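Local atomic coordinates of CrRbcX-IIa (Chlamydomonas reinhardtii, PDB entry 5BS1), a protein that probably acts as a Rubisco-assembly chaperone, an all-helical protein that pairs with a second copy of itself. Residues 1-6 / 18-23; 23-28 / 92-97; 32-37 / 54-59; 70-75 / 85-90. All blocks are in the same frame, centred on the assembly; numbering follows the deposited sequence.

Contact 1: residues 1-6 / 18-23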
loop_
_atom_site.group_PDB
_atom_site.type_symbol
_atom_site.label_atom_id
_atom_site.label_comp_id
_atom_site.label_asym_id
_atom_site.label_seq_id
_atom_site.Cartn_x
_atom_site.Cartn_y
_atom_site.Cartn_z
HETATM N N MSE A 1 1.757 -6.013 -2.566
HETATM C CA MSE A 1 1.600 -4.551 -2.446
HETATM C C MSE A 1 2.883 -4.040 -1.873
HETATM O O MSE A 1 3.120 -4.099 -0.662
HETATM C CB MSE A 1 0.355 -4.254 -1.616
HETATM C CG MSE A 1 0.101 -2.770 -1.414
HETATM SE SE MSE A 1 -1.605 -2.651 -0.435
HETATM C CE MSE A 1 -1.976 -0.747 -0.554
ATOM N N HIS A 2 3.752 -3.583 -2.755
ATOM C CA HIS A 2 5.014 -3.006 -2.364
ATOM C C HIS A 2 5.017 -1.558 -2.826
ATOM O O HIS A 2 5.286 -1.246 -3.990
ATOM C CB HIS A 2 6.191 -3.820 -2.941
ATOM C CG HIS A 2 7.534 -3.268 -2.578
ATOM N ND1 HIS A 2 8.495 -2.932 -3.511
ATOM C CD2 HIS A 2 8.075 -2.984 -1.371
ATOM C CE1 HIS A 2 9.570 -2.479 -2.892
ATOM N NE2 HIS A 2 9.340 -2.496 -1.594
ATOM N N ILE A 3 4.683 -0.651 -1.914
ATOM C CA ILE A 3 4.408 0.710 -2.308
ATOM C C ILE A 3 5.616 1.422 -2.934
ATOM O O ILE A 3 5.453 2.150 -3.921
ATOM C CB ILE A 3 3.775 1.518 -1.150
ATOM C CG1 ILE A 3 2.461 0.861 -0.706
ATOM C CG2 ILE A 3 3.565 2.971 -1.567
ATOM C CD1 ILE A 3 1.884 1.487 0.550
ATOM N N PRO A 4 6.848 1.206 -2.428
ATOM C CA PRO A 4 7.954 1.937 -3.090
ATOM C C PRO A 4 8.136 1.681 -4.594
ATOM O O PRO A 4 8.738 2.529 -5.241
ATOM C CB PRO A 4 9.185 1.474 -2.337
ATOM C CG PRO A 4 8.680 1.085 -0.982
ATOM C CD PRO A 4 7.257 0.623 -1.142
ATOM N N ALA A 5 7.648 0.548 -5.114
ATOM C CA ALA A 5 7.732 0.201 -6.528
ATOM C C ALA A 5 6.551 0.674 -7.368
ATOM O O ALA A 5 6.563 0.492 -8.590
ATOM C CB ALA A 5 7.869 -1.309 -6.677
ATOM N N ASP A 6 5.503 1.190 -6.732
ATOM C CA ASP A 6 4.326 1.704 -7.430
ATOM C C ASP A 6 4.512 3.114 -7.974
ATOM O O ASP A 6 5.482 3.823 -7.643
ATOM C CB ASP A 6 3.056 1.584 -6.550
ATOM C CG ASP A 6 2.373 0.197 -6.715
ATOM O OD1 ASP A 6 3.043 -0.803 -7.047
ATOM O OD2 ASP A 6 1.155 0.112 -6.561
ATOM N N ALA A 18 -1.097 6.123 -2.911
ATOM C CA ALA A 18 -2.408 6.329 -3.582
ATOM C C ALA A 18 -2.558 5.373 -4.755
ATOM O O ALA A 18 -3.589 4.736 -4.908
ATOM C CB ALA A 18 -2.554 7.780 -4.016
ATOM N N VAL A 19 -1.527 5.254 -5.569
ATOM C CA VAL A 19 -1.588 4.352 -6.748
ATOM C C VAL A 19 -1.662 2.886 -6.327
ATOM O O VAL A 19 -2.412 2.094 -6.882
ATOM C CB VAL A 19 -0.429 4.644 -7.716
ATOM C CG1 VAL A 19 -0.438 3.657 -8.854
ATOM C CG2 VAL A 19 -0.575 6.070 -8.226
ATOM N N ALA A 20 -0.909 2.533 -5.288
ATOM C CA ALA A 20 -0.967 1.182 -4.734
ATOM C C ALA A 20 -2.371 0.883 -4.213
ATOM O O ALA A 20 -2.906 -0.214 -4.415
ATOM C CB ALA A 20 0.044 1.037 -3.624
ATOM N N LEU A 21 -2.973 1.847 -3.534
ATOM C CA LEU A 21 -4.354 1.679 -3.023
ATOM C C LEU A 21 -5.327 1.504 -4.186
ATOM O O LEU A 21 -6.226 0.663 -4.124
ATOM C CB LEU A 21 -4.806 2.852 -2.156
ATOM C CG LEU A 21 -4.191 2.922 -0.761
ATOM C CD1 LEU A 21 -4.488 4.261 -0.158
ATOM C CD2 LEU A 21 -4.664 1.794 0.131
ATOM N N ARG A 22 -5.135 2.261 -5.262
ATOM C CA ARG A 22 -6.005 2.125 -6.423
ATOM C C ARG A 22 -5.966 0.713 -6.962
ATOM O O ARG A 22 -7.006 0.154 -7.338
ATOM C CB ARG A 22 -5.615 3.155 -7.505
ATOM C CG ARG A 22 -6.022 4.592 -7.118
ATOM C CD ARG A 22 -6.211 5.517 -8.306
ATOM N NE ARG A 22 -7.183 4.872 -9.159
ATOM C CZ ARG A 22 -7.033 4.518 -10.427
ATOM N NH1 ARG A 22 -7.976 3.748 -10.967
ATOM N NH2 ARG A 22 -6.018 4.967 -11.168
ATOM N N SER A 23 -4.774 0.134 -7.041
ATOM C CA SER A 23 -4.638 -1.268 -7.499
ATOM C C SER A 23 -5.301 -2.216 -6.526
ATOM O O SER A 23 -6.007 -3.163 -6.910
ATOM C CB SER A 23 -3.185 -1.691 -7.696
ATOM O OG SER A 23 -2.624 -1.048 -8.810
#

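Contact 2: residues 23-28 / 92-97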
loop_
_atom_site.group_PDB
_atom_site.type_symbol
_atom_site.label_atom_id
_atom_site.label_comp_id
_atom_site.label_asym_id
_atom_site.label_seq_id
_atom_site.Cartn_x
_atom_site.Cartn_y
_atom_site.Cartn_z
ATOM N N SER A 23 -4.774 0.134 -7.041
ATOM C CA SER A 23 -4.638 -1.268 -7.499
ATOM C C SER A 23 -5.301 -2.216 -6.526
ATOM O O SER A 23 -6.007 -3.163 -6.910
ATOM C CB SER A 23 -3.185 -1.691 -7.696
ATOM O OG SER A 23 -2.624 -1.048 -8.810
ATOM N N LEU A 24 -5.096 -1.979 -5.233
ATOM C CA LEU A 24 -5.774 -2.785 -4.209
ATOM C C LEU A 24 -7.299 -2.740 -4.371
ATOM O O LEU A 24 -7.984 -3.764 -4.306
ATOM C CB LEU A 24 -5.364 -2.322 -2.812
ATOM C CG LEU A 24 -6.069 -3.015 -1.647
ATOM C CD1 LEU A 24 -5.753 -4.498 -1.606
ATOM C CD2 LEU A 24 -5.760 -2.357 -0.313
ATOM N N PHE A 25 -7.854 -1.558 -4.597
ATOM C CA PHE A 25 -9.288 -1.380 -4.722
ATOM C C PHE A 25 -9.826 -2.086 -5.953
ATOM O O PHE A 25 -10.920 -2.646 -5.930
ATOM C CB PHE A 25 -9.674 0.101 -4.704
ATOM C CG PHE A 25 -9.263 0.861 -3.442
ATOM C CD1 PHE A 25 -8.959 0.224 -2.235
ATOM C CD2 PHE A 25 -9.255 2.235 -3.474
ATOM C CE1 PHE A 25 -8.599 0.960 -1.103
ATOM C CE2 PHE A 25 -8.885 2.965 -2.355
ATOM C CZ PHE A 25 -8.582 2.329 -1.165
ATOM N N THR A 26 -9.049 -2.079 -7.031
ATOM C CA THR A 26 -9.433 -2.795 -8.222
ATOM C C THR A 26 -9.511 -4.280 -7.948
ATOM O O THR A 26 -10.450 -4.950 -8.377
ATOM C CB THR A 26 -8.452 -2.495 -9.387
ATOM O OG1 THR A 26 -8.439 -1.067 -9.622
ATOM C CG2 THR A 26 -8.872 -3.212 -10.661
ATOM N N PHE A 27 -8.518 -4.810 -7.228
ATOM C CA PHE A 27 -8.474 -6.230 -6.842
ATOM C C PHE A 27 -9.621 -6.586 -5.907
ATOM O O PHE A 27 -10.278 -7.624 -6.075
ATOM C CB PHE A 27 -7.125 -6.514 -6.177
ATOM C CG PHE A 27 -6.983 -7.913 -5.665
ATOM C CD1 PHE A 27 -6.582 -8.922 -6.511
ATOM C CD2 PHE A 27 -7.274 -8.216 -4.342
ATOM C CE1 PHE A 27 -6.452 -10.221 -6.027
ATOM C CE2 PHE A 27 -7.144 -9.501 -3.859
ATOM C CZ PHE A 27 -6.732 -10.496 -4.704
ATOM N N VAL A 28 -9.877 -5.725 -4.932
ATOM C CA VAL A 28 -11.013 -5.915 -4.027
ATOM C C VAL A 28 -12.314 -5.997 -4.823
ATOM O O VAL A 28 -13.147 -6.893 -4.578
ATOM C CB VAL A 28 -11.094 -4.807 -2.953
ATOM C CG1 VAL A 28 -12.447 -4.829 -2.241
ATOM C CG2 VAL A 28 -9.973 -4.996 -1.956
ATOM N N ALA A 92 -17.256 2.732 -5.715
ATOM C CA ALA A 92 -18.061 2.660 -4.511
ATOM C C ALA A 92 -17.204 2.331 -3.295
ATOM O O ALA A 92 -17.425 2.859 -2.210
ATOM C CB ALA A 92 -19.178 1.644 -4.656
ATOM N N TYR A 93 -16.173 1.529 -3.506
ATOM C CA TYR A 93 -15.323 1.042 -2.416
ATOM C C TYR A 93 -14.552 2.191 -1.771
ATOM O O TYR A 93 -14.209 2.110 -0.602
ATOM C CB TYR A 93 -14.377 -0.090 -2.864
ATOM C CG TYR A 93 -13.685 -0.740 -1.724
ATOM C CD1 TYR A 93 -12.315 -0.613 -1.546
ATOM C CD2 TYR A 93 -14.407 -1.448 -0.782
ATOM C CE1 TYR A 93 -11.664 -1.222 -0.498
ATOM C CE2 TYR A 93 -13.776 -2.029 0.305
ATOM C CZ TYR A 93 -12.416 -1.900 0.449
ATOM O OH TYR A 93 -11.800 -2.452 1.565
ATOM N N LEU A 94 -14.344 3.273 -2.501
ATOM C CA LEU A 94 -13.692 4.451 -1.938
ATOM C C LEU A 94 -14.365 4.946 -0.680
ATOM O O LEU A 94 -13.687 5.460 0.218
ATOM C CB LEU A 94 -13.638 5.599 -2.949
ATOM C CG LEU A 94 -12.870 5.329 -4.232
ATOM C CD1 LEU A 94 -13.105 6.438 -5.238
ATOM C CD2 LEU A 94 -11.399 5.150 -3.889
ATOM N N ASP A 95 -15.680 4.836 -0.623
ATOM C CA ASP A 95 -16.423 5.333 0.517
ATOM C C ASP A 95 -16.672 4.252 1.587
ATOM O O ASP A 95 -17.059 4.600 2.689
ATOM C CB ASP A 95 -17.724 5.927 0.054
ATOM C CG ASP A 95 -17.526 7.196 -0.746
ATOM O OD1 ASP A 95 -16.526 7.897 -0.544
ATOM O OD2 ASP A 95 -18.392 7.460 -1.581
ATOM N N GLU A 96 -16.395 2.996 1.262
ATOM C CA GLU A 96 -16.489 1.869 2.207
ATOM C C GLU A 96 -15.197 1.698 2.988
ATOM O O GLU A 96 -15.199 1.350 4.178
ATOM C CB GLU A 96 -16.786 0.578 1.440
ATOM C CG GLU A 96 -18.090 0.652 0.659
ATOM C CD GLU A 96 -18.206 -0.439 -0.392
ATOM O OE1 GLU A 96 -17.743 -1.584 -0.138
ATOM O OE2 GLU A 96 -18.747 -0.141 -1.475
ATOM N N PHE A 97 -14.078 1.947 2.316
ATOM C CA PHE A 97 -12.750 1.710 2.897
ATOM C C PHE A 97 -12.568 2.588 4.123
ATOM O O PHE A 97 -12.880 3.776 4.119
ATOM C CB PHE A 97 -11.677 2.029 1.858
ATOM C CG PHE A 97 -10.265 1.712 2.270
ATOM C CD1 PHE A 97 -9.818 0.399 2.356
ATOM C CD2 PHE A 97 -9.346 2.723 2.498
ATOM C CE1 PHE A 97 -8.520 0.111 2.670
ATOM C CE2 PHE A 97 -8.056 2.439 2.828
ATOM C CZ PHE A 97 -7.630 1.126 2.941
#

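Contact 3: residues 32-37 / 54-59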
loop_
_atom_site.group_PDB
_atom_site.type_symbol
_atom_site.label_atom_id
_atom_site.label_comp_id
_atom_site.label_asym_id
_atom_site.label_seq_id
_atom_site.Cartn_x
_atom_site.Cartn_y
_atom_site.Cartn_z
ATOM N N VAL A 32 -15.065 -9.033 -5.103
ATOM C CA VAL A 32 -16.479 -8.788 -4.803
ATOM C C VAL A 32 -17.367 -9.253 -5.935
ATOM O O VAL A 32 -18.338 -9.978 -5.716
ATOM C CB VAL A 32 -16.751 -7.286 -4.504
ATOM C CG1 VAL A 32 -18.241 -6.941 -4.549
ATOM C CG2 VAL A 32 -16.169 -6.905 -3.161
ATOM N N VAL A 33 -17.021 -8.864 -7.149
ATOM C CA VAL A 33 -17.815 -9.202 -8.308
ATOM C C VAL A 33 -17.769 -10.703 -8.562
ATOM O O VAL A 33 -18.776 -11.289 -8.907
ATOM C CB VAL A 33 -17.382 -8.357 -9.532
ATOM C CG1 VAL A 33 -18.032 -8.837 -10.830
ATOM C CG2 VAL A 33 -17.757 -6.890 -9.294
ATOM N N LEU A 34 -16.610 -11.328 -8.416
ATOM C CA LEU A 34 -16.537 -12.775 -8.639
ATOM C C LEU A 34 -17.485 -13.509 -7.696
ATOM O O LEU A 34 -18.174 -14.448 -8.113
ATOM C CB LEU A 34 -15.122 -13.306 -8.474
ATOM C CG LEU A 34 -14.867 -14.761 -8.904
ATOM C CD1 LEU A 34 -15.149 -14.976 -10.379
ATOM C CD2 LEU A 34 -13.421 -15.105 -8.607
ATOM N N GLU A 35 -17.525 -13.102 -6.437
ATOM C CA GLU A 35 -18.378 -13.749 -5.446
ATOM C C GLU A 35 -19.840 -13.568 -5.828
ATOM O O GLU A 35 -20.654 -14.499 -5.710
ATOM C CB GLU A 35 -18.102 -13.157 -4.058
ATOM C CG GLU A 35 -18.890 -13.756 -2.904
ATOM C CD GLU A 35 -18.458 -13.208 -1.542
ATOM O OE1 GLU A 35 -19.068 -12.247 -1.042
ATOM O OE2 GLU A 35 -17.481 -13.722 -0.953
ATOM N N GLN A 36 -20.171 -12.366 -6.278
ATOM C CA GLN A 36 -21.535 -12.052 -6.688
ATOM C C GLN A 36 -21.980 -12.881 -7.875
ATOM O O GLN A 36 -23.149 -13.251 -7.957
ATOM C CB GLN A 36 -21.658 -10.561 -6.977
ATOM C CG GLN A 36 -21.624 -9.752 -5.691
ATOM C CD GLN A 36 -21.593 -8.257 -5.934
ATOM O OE1 GLN A 36 -21.361 -7.794 -7.047
ATOM N NE2 GLN A 36 -21.820 -7.487 -4.873
ATOM N N LEU A 37 -21.059 -13.167 -8.792
ATOM C CA LEU A 37 -21.383 -13.914 -10.001
ATOM C C LEU A 37 -21.594 -15.392 -9.745
ATOM O O LEU A 37 -22.161 -16.081 -10.592
ATOM C CB LEU A 37 -20.303 -13.724 -11.072
ATOM C CG LEU A 37 -20.261 -12.337 -11.693
ATOM C CD1 LEU A 37 -19.012 -12.128 -12.519
ATOM C CD2 LEU A 37 -21.491 -12.092 -12.551
ATOM N N ASP A 54 -15.129 -14.730 -17.995
ATOM C CA ASP A 54 -14.118 -13.726 -18.350
ATOM C C ASP A 54 -13.376 -13.246 -17.100
ATOM O O ASP A 54 -12.156 -13.066 -17.122
ATOM C CB ASP A 54 -14.763 -12.531 -19.047
ATOM C CG ASP A 54 -15.285 -12.850 -20.446
ATOM O OD1 ASP A 54 -14.841 -13.840 -21.053
ATOM O OD2 ASP A 54 -16.170 -12.134 -20.956
ATOM N N LEU A 55 -14.094 -13.063 -16.000
ATOM C CA LEU A 55 -13.470 -12.589 -14.776
ATOM C C LEU A 55 -12.499 -13.618 -14.244
ATOM O O LEU A 55 -11.399 -13.253 -13.823
ATOM C CB LEU A 55 -14.498 -12.207 -13.719
ATOM C CG LEU A 55 -13.941 -11.515 -12.464
ATOM C CD1 LEU A 55 -13.037 -10.309 -12.780
ATOM C CD2 LEU A 55 -15.059 -11.089 -11.561
HETATM N N MSE A 56 -12.878 -14.900 -14.345
HETATM C CA MSE A 56 -11.957 -15.968 -13.939
HETATM C C MSE A 56 -10.671 -15.857 -14.776
HETATM O O MSE A 56 -9.583 -15.978 -14.227
HETATM C CB MSE A 56 -12.635 -17.335 -14.114
HETATM C CG MSE A 56 -13.751 -17.707 -13.143
HETATM SE SE MSE A 56 -13.151 -18.148 -11.340
HETATM C CE MSE A 56 -12.610 -20.004 -11.784
ATOM N N ASP A 57 -10.778 -15.647 -16.089
ATOM C CA ASP A 57 -9.600 -15.484 -16.972
ATOM C C ASP A 57 -8.734 -14.309 -16.541
ATOM O O ASP A 57 -7.521 -14.454 -16.394
ATOM C CB ASP A 57 -9.995 -15.239 -18.421
ATOM C CG ASP A 57 -10.450 -16.487 -19.137
ATOM O OD1 ASP A 57 -10.131 -17.589 -18.673
ATOM O OD2 ASP A 57 -11.117 -16.348 -20.185
ATOM N N PHE A 58 -9.361 -13.156 -16.332
ATOM C CA PHE A 58 -8.613 -11.939 -16.049
ATOM C C PHE A 58 -7.992 -11.922 -14.677
ATOM O O PHE A 58 -6.930 -11.322 -14.501
ATOM C CB PHE A 58 -9.464 -10.682 -16.279
ATOM C CG PHE A 58 -9.538 -10.287 -17.715
ATOM C CD1 PHE A 58 -8.432 -9.757 -18.357
ATOM C CD2 PHE A 58 -10.696 -10.479 -18.447
ATOM C CE1 PHE A 58 -8.482 -9.423 -19.692
ATOM C CE2 PHE A 58 -10.754 -10.136 -19.778
ATOM C CZ PHE A 58 -9.643 -9.607 -20.405
ATOM N N LEU A 59 -8.590 -12.614 -13.712
ATOM C CA LEU A 59 -7.925 -12.795 -12.429
ATOM C C LEU A 59 -6.681 -13.673 -12.503
ATOM O O LEU A 59 -5.846 -13.646 -11.604
ATOM C CB LEU A 59 -8.887 -13.312 -11.381
ATOM C CG LEU A 59 -9.835 -12.215 -10.917
ATOM C CD1 LEU A 59 -10.897 -12.817 -10.030
ATOM C CD2 LEU A 59 -9.088 -11.103 -10.193
#

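Contact 4: residues 70-75 / 85-90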
loop_
_atom_site.group_PDB
_atom_site.type_symbol
_atom_site.label_atom_id
_atom_site.label_comp_id
_atom_site.label_asym_id
_atom_site.label_seq_id
_atom_site.Cartn_x
_atom_site.Cartn_y
_atom_site.Cartn_z
ATOM N N GLU A 70 -4.629 -0.421 -16.749
ATOM C CA GLU A 70 -4.255 -1.241 -17.912
ATOM C C GLU A 70 -5.056 -2.552 -17.914
ATOM O O GLU A 70 -5.597 -2.962 -18.954
ATOM C CB GLU A 70 -2.755 -1.545 -17.900
ATOM C CG GLU A 70 -2.273 -2.288 -19.140
ATOM C CD GLU A 70 -0.783 -2.569 -19.174
ATOM O OE1 GLU A 70 -0.156 -2.787 -18.119
ATOM O OE2 GLU A 70 -0.252 -2.628 -20.295
ATOM N N TRP A 71 -5.121 -3.171 -16.747
ATOM C CA TRP A 71 -5.954 -4.363 -16.537
ATOM C C TRP A 71 -7.416 -4.074 -16.878
ATOM O O TRP A 71 -8.066 -4.829 -17.583
ATOM C CB TRP A 71 -5.787 -4.839 -15.108
ATOM C CG TRP A 71 -6.472 -6.143 -14.765
ATOM C CD1 TRP A 71 -5.961 -7.397 -14.904
ATOM C CD2 TRP A 71 -7.746 -6.300 -14.145
ATOM N NE1 TRP A 71 -6.873 -8.349 -14.471
ATOM C CE2 TRP A 71 -7.970 -7.692 -13.984
ATOM C CE3 TRP A 71 -8.743 -5.406 -13.743
ATOM C CZ2 TRP A 71 -9.125 -8.198 -13.415
ATOM C CZ3 TRP A 71 -9.891 -5.915 -13.166
ATOM C CH2 TRP A 71 -10.075 -7.289 -13.007
HETATM N N MSE A 72 -7.930 -2.950 -16.393
HETATM C CA MSE A 72 -9.333 -2.626 -16.603
HETATM C C MSE A 72 -9.615 -2.387 -18.081
HETATM O O MSE A 72 -10.659 -2.767 -18.565
HETATM C CB MSE A 72 -9.714 -1.400 -15.763
HETATM C CG MSE A 72 -11.220 -1.151 -15.780
HETATM SE SE MSE A 72 -12.216 -2.589 -14.903
HETATM C CE MSE A 72 -11.748 -2.029 -13.096
ATOM N N ALA A 73 -8.702 -1.745 -18.791
ATOM C CA ALA A 73 -8.891 -1.501 -20.211
ATOM C C ALA A 73 -8.948 -2.818 -20.978
ATOM O O ALA A 73 -9.742 -2.956 -21.886
ATOM C CB ALA A 73 -7.751 -0.653 -20.738
ATOM N N ALA A 74 -8.126 -3.762 -20.546
ATOM C CA ALA A 74 -8.136 -5.125 -21.127
ATOM C C ALA A 74 -9.450 -5.835 -20.865
ATOM O O ALA A 74 -10.006 -6.482 -21.759
ATOM C CB ALA A 74 -6.972 -5.927 -20.602
ATOM N N VAL A 75 -9.960 -5.739 -19.650
ATOM C CA VAL A 75 -11.258 -6.304 -19.354
ATOM C C VAL A 75 -12.339 -5.667 -20.242
ATOM O O VAL A 75 -13.177 -6.362 -20.804
ATOM C CB VAL A 75 -11.652 -6.157 -17.864
ATOM C CG1 VAL A 75 -13.033 -6.704 -17.610
ATOM C CG2 VAL A 75 -10.655 -6.861 -16.959
ATOM N N ARG A 85 -19.192 -2.906 -14.348
ATOM C CA ARG A 85 -19.477 -3.341 -13.007
ATOM C C ARG A 85 -18.253 -3.241 -12.077
ATOM O O ARG A 85 -18.377 -2.784 -10.948
ATOM C CB ARG A 85 -20.005 -4.780 -13.015
ATOM C CG ARG A 85 -20.316 -5.331 -11.640
ATOM C CD ARG A 85 -21.417 -4.572 -10.936
ATOM N NE ARG A 85 -21.698 -5.161 -9.629
ATOM C CZ ARG A 85 -22.140 -4.493 -8.575
ATOM N NH1 ARG A 85 -22.411 -3.195 -8.662
ATOM N NH2 ARG A 85 -22.309 -5.112 -7.414
ATOM N N LEU A 86 -17.101 -3.660 -12.568
ATOM C CA LEU A 86 -15.862 -3.606 -11.778
ATOM C C LEU A 86 -15.533 -2.143 -11.462
ATOM O O LEU A 86 -15.099 -1.846 -10.360
ATOM C CB LEU A 86 -14.724 -4.244 -12.535
ATOM C CG LEU A 86 -14.786 -5.763 -12.674
ATOM C CD1 LEU A 86 -13.824 -6.237 -13.750
ATOM C CD2 LEU A 86 -14.506 -6.438 -11.337
HETATM N N MSE A 87 -15.724 -1.265 -12.445
HETATM C CA MSE A 87 -15.496 0.192 -12.254
HETATM C C MSE A 87 -16.409 0.764 -11.203
HETATM O O MSE A 87 -15.971 1.523 -10.356
HETATM C CB MSE A 87 -15.671 0.928 -13.580
HETATM C CG MSE A 87 -14.383 0.735 -14.346
HETATM SE SE MSE A 87 -14.169 1.812 -15.977
HETATM C CE MSE A 87 -15.314 0.499 -16.783
ATOM N N GLU A 88 -17.690 0.394 -11.244
ATOM C CA GLU A 88 -18.675 0.861 -10.282
ATOM C C GLU A 88 -18.249 0.441 -8.867
ATOM O O GLU A 88 -18.315 1.227 -7.923
ATOM C CB GLU A 88 -20.060 0.279 -10.656
ATOM C CG GLU A 88 -21.195 0.441 -9.654
ATOM C CD GLU A 88 -22.535 -0.104 -10.191
ATOM O OE1 GLU A 88 -22.584 -1.206 -10.805
ATOM O OE2 GLU A 88 -23.563 0.583 -10.020
ATOM N N VAL A 89 -17.896 -0.832 -8.729
ATOM C CA VAL A 89 -17.584 -1.394 -7.415
ATOM C C VAL A 89 -16.310 -0.749 -6.843
ATOM O O VAL A 89 -16.258 -0.409 -5.657
ATOM C CB VAL A 89 -17.524 -2.935 -7.464
ATOM C CG1 VAL A 89 -17.009 -3.522 -6.161
ATOM C CG2 VAL A 89 -18.907 -3.500 -7.766
ATOM N N ARG A 90 -15.276 -0.593 -7.650
ATOM C CA ARG A 90 -14.032 -0.022 -7.128
ATOM C C ARG A 90 -14.203 1.452 -6.749
ATOM O O ARG A 90 -13.560 1.922 -5.817
ATOM C CB ARG A 90 -12.837 -0.234 -8.059
ATOM C CG ARG A 90 -12.783 0.690 -9.268
ATOM C CD ARG A 90 -11.582 0.380 -10.130
ATOM N NE ARG A 90 -11.493 1.266 -11.276
ATOM C CZ ARG A 90 -10.422 1.389 -12.067
ATOM N NH1 ARG A 90 -9.335 0.678 -11.854
ATOM N NH2 ARG A 90 -10.451 2.216 -13.111
#

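Contact 1: residues 1-6 / 18-23
Asp6 N donates to Ile3 O at 3.0 Å, closing the 3-10 turn of residues 3-5; Ile3 and the following Asp6 both rest on Ala20. The motif is an N-terminal segment with one short 3-10 turn, lying along helix 13-38 of an all-helical RbcX subunit. Ala20 sits at the middle of this contact, its CB bond directed at the turn, and residues 1-6 come against it from several quarters. One carboxylate oxygen, Asp6 OD2, lies only 3.0 Å from Ala20 CA and 3.3 Å from Ala20 CB. The approach to Ala20 N is too poorly angled for a hydrogen bond, which makes this close packing of oxygen on carbon and not polar pairing. Ile3 adds an apolar touch, its CG1 standing 3.8 Å from Ala20 CB. An alanine in place of Asp6 would remove the carboxylate oxygen that abuts Ala20 and would probably leave a gap between turn and helix at that point. No hydrogen bond spans the two segments; van der Waals packing joins them. The second subunit is close by, its Thr110 accepting a hydrogen bond from Arg22 NE. Met1, present as selenomethionine, reaches the helix through an extended chain: with CG anti to the backbone N (chi1 179°) and the later torsions also near 180°, its methyl CE arrives 3.8 Å from Leu21 CD2.

Contact 2: residues 23-28 / 92-97
Phe25 touches Tyr93, Leu94 and Phe97, and its ring is the hub of a three-membered aromatic cluster. Two ring pairs make up the aromatic part. Tyr93 turns its edge to the face of Phe25 in an offset edge-to-face pair, with ring centroids 5.3 Å apart and planes at 73°. Phe25 in turn presents an edge to the face of Phe97, centroids 4.9 Å apart and planes at 60°, and Phe25 CE1 stands over the centre of that face. A CH-pi contact comes next: Val28 CG1 lies 3.9 Å from the centroid of the Tyr93 ring, almost straight above the face. Tyr93 CG is anti to its own N, which swings the ring toward helix 13-38, where Val28 meets a face and Phe25 the edge. Aliphatic packing completes the set, Leu94 CD2 approaching Phe25 CD2 at 3.6 Å. The short helical segments 23-28 and 92-96 cross steeply, at 105°, with axes 10.5 Å apart. Helix 80-96 thus ends across the middle of helix 13-38, while Pro13 of the second subunit packs on Val28 and Tyr93, and Trp99, which begins the next helix, meets Phe97 edge-to-face.

Contact 3: residues 32-37 / 54-59
Leu34 and Leu55 lean into each other obliquely, and each uses its branches differently. Leu55 reaches with one methyl: CD2 lies 3.5 Å from Leu34 N and 3.8 Å from Leu34 CB, pressing on the backbone of helix 13-38 itself. The same methyl meets Val33 CG1 at 3.8 Å, the two side chains nearly at right angles, and makes a looser touch on Leu37 CD1. Leu34 instead spreads both methyls over the far helix. Its CG is anti to the backbone N (chi1 -170°), which carries the fork past Leu55 so that CD1 comes 3.9 Å from SE of Met56, a selenomethionine, and CD2 comes 3.7 Å from Leu59 CD1. The Met56 chain, bent at its second and third torsions, stands about perpendicular to Leu34. An alanine at Leu34 would keep CB against Leu55 but would probably leave Met56 and Leu59 without the methyls they meet on helix 13-38 and that side of the interface thinly filled. The segments run antiparallel, at 147°, with axes 10.5 Å apart, as expected of a helical hairpin made by successive helices 13-38 and 46-59. Helix 80-96 packs against it, placing Leu86 and Val89 on Val33, and helix 69-78 covers Phe58.

Contact 4: residues 70-75 / 85-90
Met72, here selenomethionine, points its CB bond toward Leu86 and Met87 of the facing helix, and the atoms beyond it make most of the contact. CG is anti to the backbone N (chi1 -171°) and comes 4.0 Å from Met87 CG. The chain then bends at both remaining torsions. That turn sets SE beside two neighbours, 3.8 Å from Leu86 CB and 4.0 Å from Met87 CG. At the tip, CE also meets Leu86 CB at 3.8 Å and lies over one face of the Arg90 guanidinium, 3.6 Å above its plane and offset toward the rim. The polar end of Arg90 is held elsewhere: a salt bridge to Asp69 and hydrogen bonds to Thr26 and to Asn114 of the second subunit. The other branch of the interface belongs to Leu86, whose CD1 sits 4.0 Å from both Trp71 CH2 and Val75 CG1. Trp71 NE1 bonds instead to Phe58 O. The segments are antiparallel at 145°, their axes 11.2 Å apart. With just one residue between helices 69-78 and 80-96, this is a tight helical hairpin, its inner face packed mainly with apolar chains and one buried arginine in the helical bundle of an RbcX subunit.

Helix 13-38 runs through contacts 1, 2 and 3, and contact 4 bears on its side through Arg90, bonded to Thr26. Contacts 1, 2 and 4 are largely buried and touch the second subunit; contact 3 is only partly buried, lies farthest from the chain centre, and no other chain of the assembly touches its segments. Chemistry follows place: aromatic rings where helices cross steeply in contact 2; leucine, valine and selenomethionine in contact 3; selenomethionine with Trp71 and the Arg90 guanidinium in contact 4; a carboxylate and apolar Met1 and Ile3 on Ala20 and Leu21 in contact 1. Contacts 3 and 4, centres about 11 Å apart, are linked by a probable hydrogen bond from Arg85 NH2 to Gln36 OE1.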